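Local coordinates for protein putative sulfatase yidJ (Bacteroides fragilis, PDB 2QZU) that probably hydrolyses sulfate esters as a metal-dependent arylsulfatase of the alkaline phosphatase-like superfamily, at residues G86-G91 with V398-F403; S92-N97 with W133-P138; D327-E332 with T422-A427; W468-K471 with F476-Y479. All blocks are in the same frame, centred on the assembly; numbering follows the deposited sequence.

Contact 1: G86-G91 with V398-F403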
# COMPACT_ATOMS: atom_id res chain seq x y z
N GLY A 86 27.17 17.94 11.16
CA GLY A 86 27.99 18.83 10.35
C GLY A 86 29.19 18.08 9.79
O GLY A 86 30.17 18.70 9.37
N MSE A 87 29.12 16.76 9.79
CA MSE A 87 30.20 15.92 9.28
C MSE A 87 29.72 15.11 8.09
O MSE A 87 28.54 14.81 7.97
CB MSE A 87 30.69 14.96 10.37
CG MSE A 87 31.21 15.65 11.63
SE MSE A 87 31.86 14.38 12.96
CE MSE A 87 30.37 14.42 14.20
N TYR A 88 30.64 14.75 7.20
CA TYR A 88 30.26 13.95 6.06
C TYR A 88 29.98 12.53 6.59
O TYR A 88 30.34 12.22 7.73
CB TYR A 88 31.35 14.08 4.99
CG TYR A 88 31.33 15.49 4.41
CD1 TYR A 88 30.27 15.92 3.60
CD2 TYR A 88 32.30 16.44 4.77
CE1 TYR A 88 30.17 17.24 3.18
CE2 TYR A 88 32.21 17.77 4.35
CZ TYR A 88 31.14 18.16 3.55
OH TYR A 88 31.02 19.48 3.15
N PRO A 89 29.33 11.65 5.80
CA PRO A 89 28.99 10.30 6.26
C PRO A 89 29.96 9.43 7.07
O PRO A 89 29.56 8.85 8.08
CB PRO A 89 28.50 9.60 4.99
CG PRO A 89 29.16 10.35 3.89
CD PRO A 89 29.11 11.78 4.35
N ILE A 90 31.22 9.33 6.66
CA ILE A 90 32.16 8.51 7.41
C ILE A 90 32.29 9.01 8.85
O ILE A 90 32.25 8.22 9.79
CB ILE A 90 33.55 8.50 6.74
CG1 ILE A 90 33.42 8.03 5.29
CG2 ILE A 90 34.49 7.57 7.51
CD1 ILE A 90 32.73 6.68 5.13
N GLY A 91 32.40 10.33 9.00
CA GLY A 91 32.53 10.92 10.32
C GLY A 91 31.25 10.91 11.14
O GLY A 91 31.30 10.73 12.35
N VAL A 398 31.92 23.75 -4.75
CA VAL A 398 31.66 22.44 -5.33
C VAL A 398 31.24 21.54 -4.18
O VAL A 398 31.89 21.53 -3.12
CB VAL A 398 32.94 21.87 -6.00
CG1 VAL A 398 32.69 20.44 -6.47
CG2 VAL A 398 33.34 22.76 -7.18
N GLN A 399 30.16 20.80 -4.36
CA GLN A 399 29.64 19.92 -3.32
C GLN A 399 29.90 18.45 -3.66
O GLN A 399 29.89 18.06 -4.83
CB GLN A 399 28.14 20.13 -3.14
CG GLN A 399 27.75 21.51 -2.60
CD GLN A 399 28.04 21.67 -1.12
OE1 GLN A 399 28.55 20.76 -0.47
NE2 GLN A 399 27.70 22.84 -0.58
N PRO A 400 30.12 17.62 -2.64
CA PRO A 400 30.38 16.19 -2.84
C PRO A 400 29.11 15.37 -3.03
O PRO A 400 28.00 15.85 -2.80
CB PRO A 400 31.12 15.80 -1.57
CG PRO A 400 30.42 16.65 -0.54
CD PRO A 400 30.33 17.99 -1.22
N TYR A 401 29.29 14.12 -3.46
CA TYR A 401 28.19 13.17 -3.62
C TYR A 401 28.64 11.89 -2.92
O TYR A 401 29.81 11.50 -3.03
CB TYR A 401 27.89 12.85 -5.08
CG TYR A 401 26.99 11.64 -5.21
CD1 TYR A 401 25.66 11.69 -4.80
CD2 TYR A 401 27.49 10.42 -5.67
CE1 TYR A 401 24.85 10.55 -4.83
CE2 TYR A 401 26.69 9.27 -5.70
CZ TYR A 401 25.38 9.35 -5.28
OH TYR A 401 24.58 8.22 -5.29
N TYR A 402 27.72 11.21 -2.24
CA TYR A 402 28.06 9.99 -1.53
C TYR A 402 27.08 8.83 -1.62
O TYR A 402 25.87 9.02 -1.74
CB TYR A 402 28.19 10.26 -0.02
CG TYR A 402 29.30 11.16 0.40
CD1 TYR A 402 30.58 10.65 0.66
CD2 TYR A 402 29.10 12.53 0.54
CE1 TYR A 402 31.61 11.49 1.05
CE2 TYR A 402 30.13 13.38 0.93
CZ TYR A 402 31.38 12.85 1.18
OH TYR A 402 32.41 13.68 1.53
N PHE A 403 27.65 7.64 -1.56
CA PHE A 403 26.92 6.39 -1.44
C PHE A 403 27.95 5.50 -0.76
O PHE A 403 29.01 5.23 -1.32
CB PHE A 403 26.51 5.71 -2.74
CG PHE A 403 25.91 4.35 -2.48
CD1 PHE A 403 24.70 4.25 -1.79
CD2 PHE A 403 26.61 3.19 -2.77
CE1 PHE A 403 24.20 3.01 -1.39
CE2 PHE A 403 26.13 1.94 -2.37
CZ PHE A 403 24.92 1.85 -1.67
O HOH W 1 28.55 20.29 2.23
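Pro-89 and Tyr-88 form two bumps that fit round the Tyr-402 ring, where the large sulfatase α/β domain meets the first, outermost strand (399-404) of the four-stranded antiparallel C-terminal sheet. The pyrrolidine of Pro-89, at the start of the short helix 89-92, sits on one face of that ring. Its CG lies 3.7 Å from the Tyr-402 ring centroid and 20° off the normal, a CH-pi contact, while CD reaches further along the same ring. On the other bump, Tyr-88 has its ring turned only 28° from the plane of Tyr-402, but the two are slid so far apart that they barely overlap. What fills the step between them is the Tyr-402 hydroxyl, with OH 3.6 Å from Tyr-88 CG and equally close to its CB. That hydroxyl also hydrogen-bonds to Trp-468 of helix 455-471, so its polar end is satisfied although it lies among carbons. Further out along the Tyr-88 ring, CE1 rests 3.8 Å from Pro-400 CG, which fills the hollow beside it. One water closes the far end, accepting from Tyr-88 OH at 2.8 Å and donating to Gln-399 OE1 at 2.7 Å.

Contact 2: S92-N97 with W133-P138; sequences SKVTGN and WHLDAP
Val-94 and Leu-135 supply the apolar part of this contact, and they do it with single methyls. CG2 of Val-94 stands 4.1 Å from CD2 of Leu-135, the two side chains crossing at about a right angle. The other Leu-135 methyl, CD1, turns back onto its own segment and lies over one face of the Trp-133 indole, toward the rim.

The second kind of contact is between flat groups. The Asn-97 amide is turned only 22° from the imidazole plane of His-134, and its CG comes within 4.0 Å of His-134 CE1, the ring carbon between the two nitrogens. CG of His-134 is swung to the far side from its backbone N (chi1 -156°), which carries the imidazole across to Asn-97.

His-134 belongs to the Gly-Lys-Trp-His sequence that sulfatases share next to their active site. In keeping with this, its ND1 is hydrogen-bonded to Ser-76, the residue predicted to mature into 3-oxoalanine but present here as plain serine. NE2 is bonded to the backbone O of Cys-98, so both ring nitrogens are engaged and the rotation of the imidazole is fixed.

Hydrogen bonding inside 92-97 shapes the loop that presents Val-94. Ser-92 OG accepts from Val-94 N at 3.2 Å, an ST turn with an N-H...O angle of 157°. Overlapping it, an inverse gamma turn centred on Val-94 is closed by a weak bond from Thr-95 N to Lys-93 O.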
# COMPACT_ATOMS: atom_id res chain seq x y z
N SER A 92 30.11 11.11 10.48
CA SER A 92 28.83 11.13 11.18
C SER A 92 28.44 9.73 11.62
O SER A 92 27.63 9.55 12.53
CB SER A 92 27.73 11.68 10.26
OG SER A 92 27.31 10.68 9.35
N LYS A 93 29.03 8.73 10.95
CA LYS A 93 28.78 7.32 11.21
C LYS A 93 27.45 6.80 10.65
O LYS A 93 27.20 5.60 10.66
CB LYS A 93 28.85 7.03 12.72
CG LYS A 93 30.25 7.19 13.29
CD LYS A 93 30.28 6.94 14.78
CE LYS A 93 31.69 7.11 15.33
NZ LYS A 93 32.21 8.48 15.05
N VAL A 94 26.62 7.71 10.15
CA VAL A 94 25.33 7.32 9.58
C VAL A 94 25.52 7.11 8.08
O VAL A 94 25.24 7.99 7.26
CB VAL A 94 24.25 8.39 9.85
CG1 VAL A 94 22.88 7.84 9.47
CG2 VAL A 94 24.28 8.79 11.32
N THR A 95 26.00 5.92 7.74
CA THR A 95 26.33 5.56 6.36
C THR A 95 25.19 4.97 5.54
O THR A 95 25.33 4.77 4.33
CB THR A 95 27.48 4.56 6.36
OG1 THR A 95 27.14 3.44 7.19
CG2 THR A 95 28.74 5.22 6.92
N GLY A 96 24.07 4.67 6.19
CA GLY A 96 22.92 4.13 5.51
C GLY A 96 21.70 4.45 6.35
O GLY A 96 21.83 5.14 7.36
N ASN A 97 20.53 3.98 5.95
CA ASN A 97 19.32 4.23 6.73
C ASN A 97 19.40 3.46 8.04
O ASN A 97 20.01 2.39 8.11
CB ASN A 97 18.06 3.74 6.00
CG ASN A 97 17.55 4.75 4.98
OD1 ASN A 97 17.12 4.37 3.89
ND2 ASN A 97 17.59 6.02 5.34
N TRP A 133 12.60 11.71 13.12
CA TRP A 133 13.98 11.83 13.58
C TRP A 133 14.88 10.92 12.74
O TRP A 133 15.88 11.35 12.16
CB TRP A 133 14.04 11.44 15.06
CG TRP A 133 15.40 11.44 15.70
CD1 TRP A 133 16.02 10.38 16.31
CD2 TRP A 133 16.27 12.56 15.88
NE1 TRP A 133 17.22 10.78 16.86
CE2 TRP A 133 17.40 12.11 16.61
CE3 TRP A 133 16.21 13.91 15.49
CZ2 TRP A 133 18.46 12.96 16.96
CZ3 TRP A 133 17.27 14.76 15.84
CH2 TRP A 133 18.37 14.27 16.57
N HIS A 134 14.50 9.64 12.69
CA HIS A 134 15.20 8.60 11.94
C HIS A 134 16.72 8.56 12.10
O HIS A 134 17.45 8.46 11.12
CB HIS A 134 14.86 8.71 10.44
CG HIS A 134 15.03 7.42 9.69
ND1 HIS A 134 15.01 7.35 8.31
CD2 HIS A 134 15.21 6.15 10.12
CE1 HIS A 134 15.17 6.10 7.93
NE2 HIS A 134 15.29 5.34 9.01
N LEU A 135 17.19 8.65 13.34
CA LEU A 135 18.63 8.62 13.59
C LEU A 135 19.02 7.62 14.69
O LEU A 135 20.14 7.65 15.19
CB LEU A 135 19.14 10.02 13.94
CG LEU A 135 19.32 10.94 12.72
CD1 LEU A 135 19.53 12.37 13.19
CD2 LEU A 135 20.52 10.45 11.89
N ASP A 136 18.09 6.74 15.05
CA ASP A 136 18.34 5.72 16.07
C ASP A 136 18.22 4.30 15.48
O ASP A 136 17.30 4.01 14.73
CB ASP A 136 17.36 5.86 17.24
CG ASP A 136 17.49 7.19 17.95
OD1 ASP A 136 18.61 7.55 18.36
OD2 ASP A 136 16.46 7.88 18.11
N ALA A 137 19.16 3.43 15.85
CA ALA A 137 19.15 2.05 15.37
C ALA A 137 18.15 1.21 16.18
O ALA A 137 18.19 1.20 17.41
CB ALA A 137 20.55 1.44 15.50
N PRO A 138 17.23 0.52 15.50
CA PRO A 138 16.26 -0.29 16.25
C PRO A 138 16.94 -1.48 16.93
O PRO A 138 17.96 -1.97 16.46
CB PRO A 138 15.27 -0.74 15.17
CG PRO A 138 15.42 0.30 14.08
CD PRO A 138 16.91 0.54 14.07

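Contact 3: D327-E332 with T422-A427; sequences DIFYEE and TYAVHA
Phe-329 and Thr-422 face each other where the turn leading into helix 331-334 of the α/β domain lies on strand 421-428, an inner strand of the C-terminal antiparallel sheet. Thr-422 and Ala-424 present their side chains to this turn, while Tyr-423 between them points to the other face of the sheet, onto helix 455-471.

The Phe-329 ring is directed at the strand by an uncommon first torsion: CG is wedged between the backbone N and the carbonyl carbon (chi1 45°). From there CD1 comes obliquely to Ala-424 CB, 4.2 Å away, and the ring goes on to touch Ile-436 and Phe-438 of the neighbouring strand. Its own segment helps hold the ring in place. Ile-328 CD1 lies 3.6 Å above the plane of the Phe-329 ring, near the rim, and Phe-329 CE2 in turn sits over the centre of the Tyr-330 ring.

Thr-422 splits its two branches between the apolar and polar halves of the contact. Its methyl, opposite the backbone N, turns to Phe-329, with CG2 of Thr-422 4.3 Å from Phe-329 CB. The hydroxyl goes the other way, toward Glu-331, whose chain bends at chi2 (-63°) to bring the carboxylate back to the strand. Glu-331 OE2 makes a salt bridge with Arg-417 of the adjacent strand, leaving OE1 directed at the threonine. The two oxygens are too far apart for a direct bond, and one water spans the gap, hydrogen-bonded to both: it lies 2.6 Å from Glu-331 OE1 and 2.7 Å from Thr-422 OG1.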
# COMPACT_ATOMS: atom_id res chain seq x y z
N ASP A 327 18.75 8.05 -3.52
CA ASP A 327 20.04 7.45 -3.20
C ASP A 327 20.89 7.36 -4.48
O ASP A 327 21.54 6.34 -4.73
CB ASP A 327 19.86 6.04 -2.61
CG ASP A 327 21.10 5.58 -1.84
OD1 ASP A 327 22.10 6.31 -1.86
OD2 ASP A 327 21.09 4.51 -1.21
N ILE A 328 20.90 8.44 -5.26
CA ILE A 328 21.66 8.47 -6.50
C ILE A 328 22.04 9.91 -6.87
O ILE A 328 21.42 10.86 -6.41
CB ILE A 328 20.85 7.82 -7.64
CG1 ILE A 328 21.72 7.63 -8.88
CG2 ILE A 328 19.62 8.66 -7.97
CD1 ILE A 328 22.80 6.58 -8.71
N PHE A 329 23.04 10.05 -7.72
CA PHE A 329 23.56 11.36 -8.11
C PHE A 329 22.73 12.22 -9.05
O PHE A 329 23.05 13.40 -9.24
CB PHE A 329 24.96 11.19 -8.68
CG PHE A 329 25.08 10.06 -9.65
CD1 PHE A 329 25.74 8.89 -9.30
CD2 PHE A 329 24.48 10.14 -10.91
CE1 PHE A 329 25.81 7.82 -10.18
CE2 PHE A 329 24.54 9.07 -11.80
CZ PHE A 329 25.21 7.91 -11.43
N TYR A 330 21.68 11.67 -9.65
CA TYR A 330 20.84 12.44 -10.56
C TYR A 330 20.22 13.67 -9.89
O TYR A 330 19.88 13.64 -8.70
CB TYR A 330 19.74 11.56 -11.15
CG TYR A 330 20.26 10.52 -12.13
CD1 TYR A 330 20.94 10.92 -13.29
CD2 TYR A 330 20.07 9.16 -11.90
CE1 TYR A 330 21.42 9.97 -14.20
CE2 TYR A 330 20.54 8.21 -12.81
CZ TYR A 330 21.22 8.62 -13.95
OH TYR A 330 21.70 7.69 -14.85
N GLU A 331 20.08 14.74 -10.66
CA GLU A 331 19.50 15.99 -10.16
C GLU A 331 18.17 15.85 -9.42
O GLU A 331 17.98 16.48 -8.38
CB GLU A 331 19.32 16.99 -11.31
CG GLU A 331 20.60 17.59 -11.84
CD GLU A 331 21.32 18.42 -10.81
OE1 GLU A 331 22.28 17.90 -10.20
OE2 GLU A 331 20.92 19.58 -10.59
N GLU A 332 17.24 15.05 -9.94
CA GLU A 332 15.94 14.90 -9.30
C GLU A 332 16.05 14.30 -7.90
O GLU A 332 15.15 14.44 -7.07
CB GLU A 332 14.99 14.05 -10.15
CG GLU A 332 15.42 12.60 -10.29
CD GLU A 332 16.30 12.35 -11.50
OE1 GLU A 332 16.94 13.31 -11.99
OE2 GLU A 332 16.37 11.19 -11.95
N THR A 422 28.50 17.01 -13.10
CA THR A 422 28.26 16.08 -12.01
C THR A 422 29.20 14.94 -12.35
O THR A 422 29.07 14.30 -13.40
CB THR A 422 26.81 15.57 -11.95
OG1 THR A 422 25.93 16.66 -11.61
CG2 THR A 422 26.67 14.48 -10.89
N TYR A 423 30.18 14.70 -11.47
CA TYR A 423 31.18 13.66 -11.67
C TYR A 423 31.10 12.65 -10.53
O TYR A 423 30.93 13.03 -9.37
CB TYR A 423 32.58 14.28 -11.70
CG TYR A 423 33.72 13.29 -11.81
CD1 TYR A 423 34.01 12.66 -13.01
CD2 TYR A 423 34.50 12.99 -10.69
CE1 TYR A 423 35.06 11.75 -13.11
CE2 TYR A 423 35.56 12.09 -10.78
CZ TYR A 423 35.83 11.47 -11.99
OH TYR A 423 36.87 10.57 -12.09
N ALA A 424 31.22 11.37 -10.86
CA ALA A 424 31.19 10.35 -9.83
C ALA A 424 32.00 9.13 -10.24
O ALA A 424 32.08 8.80 -11.43
CB ALA A 424 29.76 9.94 -9.54
N VAL A 425 32.61 8.48 -9.26
CA VAL A 425 33.37 7.27 -9.51
C VAL A 425 32.82 6.20 -8.58
O VAL A 425 32.37 6.49 -7.47
CB VAL A 425 34.89 7.44 -9.24
CG1 VAL A 425 35.46 8.53 -10.14
CG2 VAL A 425 35.14 7.75 -7.77
N HIS A 426 32.82 4.96 -9.05
CA HIS A 426 32.34 3.86 -8.23
C HIS A 426 33.50 2.92 -7.96
O HIS A 426 34.38 2.75 -8.79
CB HIS A 426 31.21 3.10 -8.93
CG HIS A 426 30.67 1.97 -8.11
ND1 HIS A 426 31.20 0.70 -8.14
CD2 HIS A 426 29.67 1.93 -7.20
CE1 HIS A 426 30.56 -0.07 -7.29
NE2 HIS A 426 29.62 0.65 -6.70
N ALA A 427 33.49 2.33 -6.77
CA ALA A 427 34.54 1.40 -6.40
C ALA A 427 33.91 0.17 -5.78
O ALA A 427 32.87 0.24 -5.13
CB ALA A 427 35.50 2.05 -5.41
O HOH W 2 23.54 15.69 -10.78

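Contact 4: W468-K471 with F476-Y479; sequences WLEK and FAQY
Leu-469 is the side chain that pins the C-terminal 3-10 turn, 476-479, back against the last turn of helix 455-471. Its CB starts the contact at once: it presses on Ala-477 CB at 3.4 Å, tighter than usual for two carbons, and has Ala-477 CA just behind. This is possible because the backbones come so close here, with the CA atoms of Leu-469 and Ala-477 only 5.0 Å apart. CG carries the chain past the alanine. CD1 then continues the line of the side chain outward, opposite CA (chi2 171°), and meets two things: Ala-477 N at 3.9 Å and, obliquely, CD1 of the Phe-476 ring at 3.8 Å. Ala-477 is thus touched along both its methyl and its backbone by one leucine.

The alanine methyl has a second neighbour on the helix. CG of Glu-470 lies 3.7 Å from Ala-477 CB, so the aliphatic part of the glutamate flanks the methyl at the solvent side.

The turn receiving these groups is firm in itself. Tyr-479 N bonds to Phe-476 O, the i to i+3 pattern of a 3-10 segment, and Tyr-479 CD2 lies over the centre of the Phe-476 ring. Ala-477 O is tied to Lys-466 one turn further up the helix. Phe-476 goes on to pack on Val-425 and Ala-427 of strand 421-428, so the fold-back covers part of the C-terminal antiparallel sheet beside helix 455-471.

No hydrogen bond runs between 468-471 and 476-479. The two are joined by carbon against carbon, so the fold-back depends on close fit and on burying Leu-469, Phe-476 and Ala-477.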
# COMPACT_ATOMS: atom_id res chain seq x y z
N TRP A 468 39.59 16.19 -2.05
CA TRP A 468 38.41 16.35 -1.20
C TRP A 468 38.30 15.20 -0.20
O TRP A 468 38.06 15.42 0.99
CB TRP A 468 37.13 16.40 -2.05
CG TRP A 468 35.88 16.30 -1.23
CD1 TRP A 468 35.13 15.19 -0.99
CD2 TRP A 468 35.29 17.35 -0.46
NE1 TRP A 468 34.11 15.47 -0.12
CE2 TRP A 468 34.18 16.80 0.23
CE3 TRP A 468 35.58 18.71 -0.28
CZ2 TRP A 468 33.37 17.55 1.08
CZ3 TRP A 468 34.77 19.46 0.58
CH2 TRP A 468 33.68 18.88 1.24
N LEU A 469 38.49 13.98 -0.68
CA LEU A 469 38.39 12.82 0.20
C LEU A 469 39.51 12.82 1.25
O LEU A 469 39.29 12.41 2.39
CB LEU A 469 38.40 11.54 -0.64
CG LEU A 469 37.20 11.45 -1.60
CD1 LEU A 469 37.37 10.27 -2.55
CD2 LEU A 469 35.90 11.31 -0.81
N GLU A 470 40.70 13.29 0.88
CA GLU A 470 41.80 13.34 1.83
C GLU A 470 41.52 14.40 2.91
O GLU A 470 41.76 14.18 4.10
CB GLU A 470 43.12 13.67 1.11
CG GLU A 470 43.56 12.58 0.12
CD GLU A 470 44.83 12.92 -0.63
OE1 GLU A 470 44.87 13.99 -1.28
OE2 GLU A 470 45.78 12.11 -0.60
N LYS A 471 40.97 15.53 2.48
CA LYS A 471 40.64 16.63 3.38
C LYS A 471 39.60 16.22 4.42
O LYS A 471 39.66 16.66 5.57
CB LYS A 471 40.10 17.81 2.57
CG LYS A 471 39.78 19.06 3.37
CD LYS A 471 39.36 20.19 2.43
CE LYS A 471 39.09 21.49 3.17
NZ LYS A 471 37.89 21.40 4.06
N PHE A 476 38.26 6.28 1.22
CA PHE A 476 37.99 6.09 -0.21
C PHE A 476 39.03 6.83 -1.06
O PHE A 476 39.29 6.47 -2.21
CB PHE A 476 36.56 6.58 -0.52
CG PHE A 476 35.99 6.08 -1.82
CD1 PHE A 476 36.42 6.59 -3.04
CD2 PHE A 476 34.97 5.13 -1.81
CE1 PHE A 476 35.84 6.17 -4.24
CE2 PHE A 476 34.38 4.71 -3.00
CZ PHE A 476 34.81 5.23 -4.21
N ALA A 477 39.65 7.86 -0.48
CA ALA A 477 40.66 8.64 -1.18
C ALA A 477 41.79 7.77 -1.72
O ALA A 477 42.35 8.04 -2.78
CB ALA A 477 41.23 9.71 -0.25
N GLN A 478 42.14 6.73 -0.97
CA GLN A 478 43.23 5.83 -1.35
C GLN A 478 42.96 4.99 -2.61
O GLN A 478 43.90 4.43 -3.18
CB GLN A 478 43.56 4.90 -0.19
CG GLN A 478 44.20 5.61 0.99
CD GLN A 478 45.62 6.05 0.70
OE1 GLN A 478 46.50 5.21 0.51
NE2 GLN A 478 45.84 7.35 0.65
N TYR A 479 41.70 4.92 -3.04
CA TYR A 479 41.36 4.13 -4.21
C TYR A 479 41.61 4.86 -5.52
O TYR A 479 41.74 4.24 -6.58
CB TYR A 479 39.89 3.68 -4.16
CG TYR A 479 39.41 3.15 -2.83
CD1 TYR A 479 40.29 2.52 -1.94
CD2 TYR A 479 38.07 3.26 -2.47
CE1 TYR A 479 39.83 2.03 -0.71
CE2 TYR A 479 37.61 2.77 -1.25
CZ TYR A 479 38.49 2.17 -0.37
OH TYR A 479 38.03 1.74 0.86

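From the N terminus, contact 1 opens first, at 86-91, and contact 2 follows directly at 92-97. Contact 2 closes early, at 133-138, and is nested within the long loop of contact 1, keeping to the α/β domain. Contact 3 opens at 327-332, before contact 1 closes at 398-403, and itself closes at 422-427. Contacts 1 and 3 therefore cross, and together they fasten the α/β domain to two strands of the C-terminal sheet; Tyr-401 of one packs on Ile-328 of the other. Contact 4 comes last, a short fold-back after helix 455-471. Trp-468 joins it to contact 1, and Phe-476 ties it to contact 3's strand.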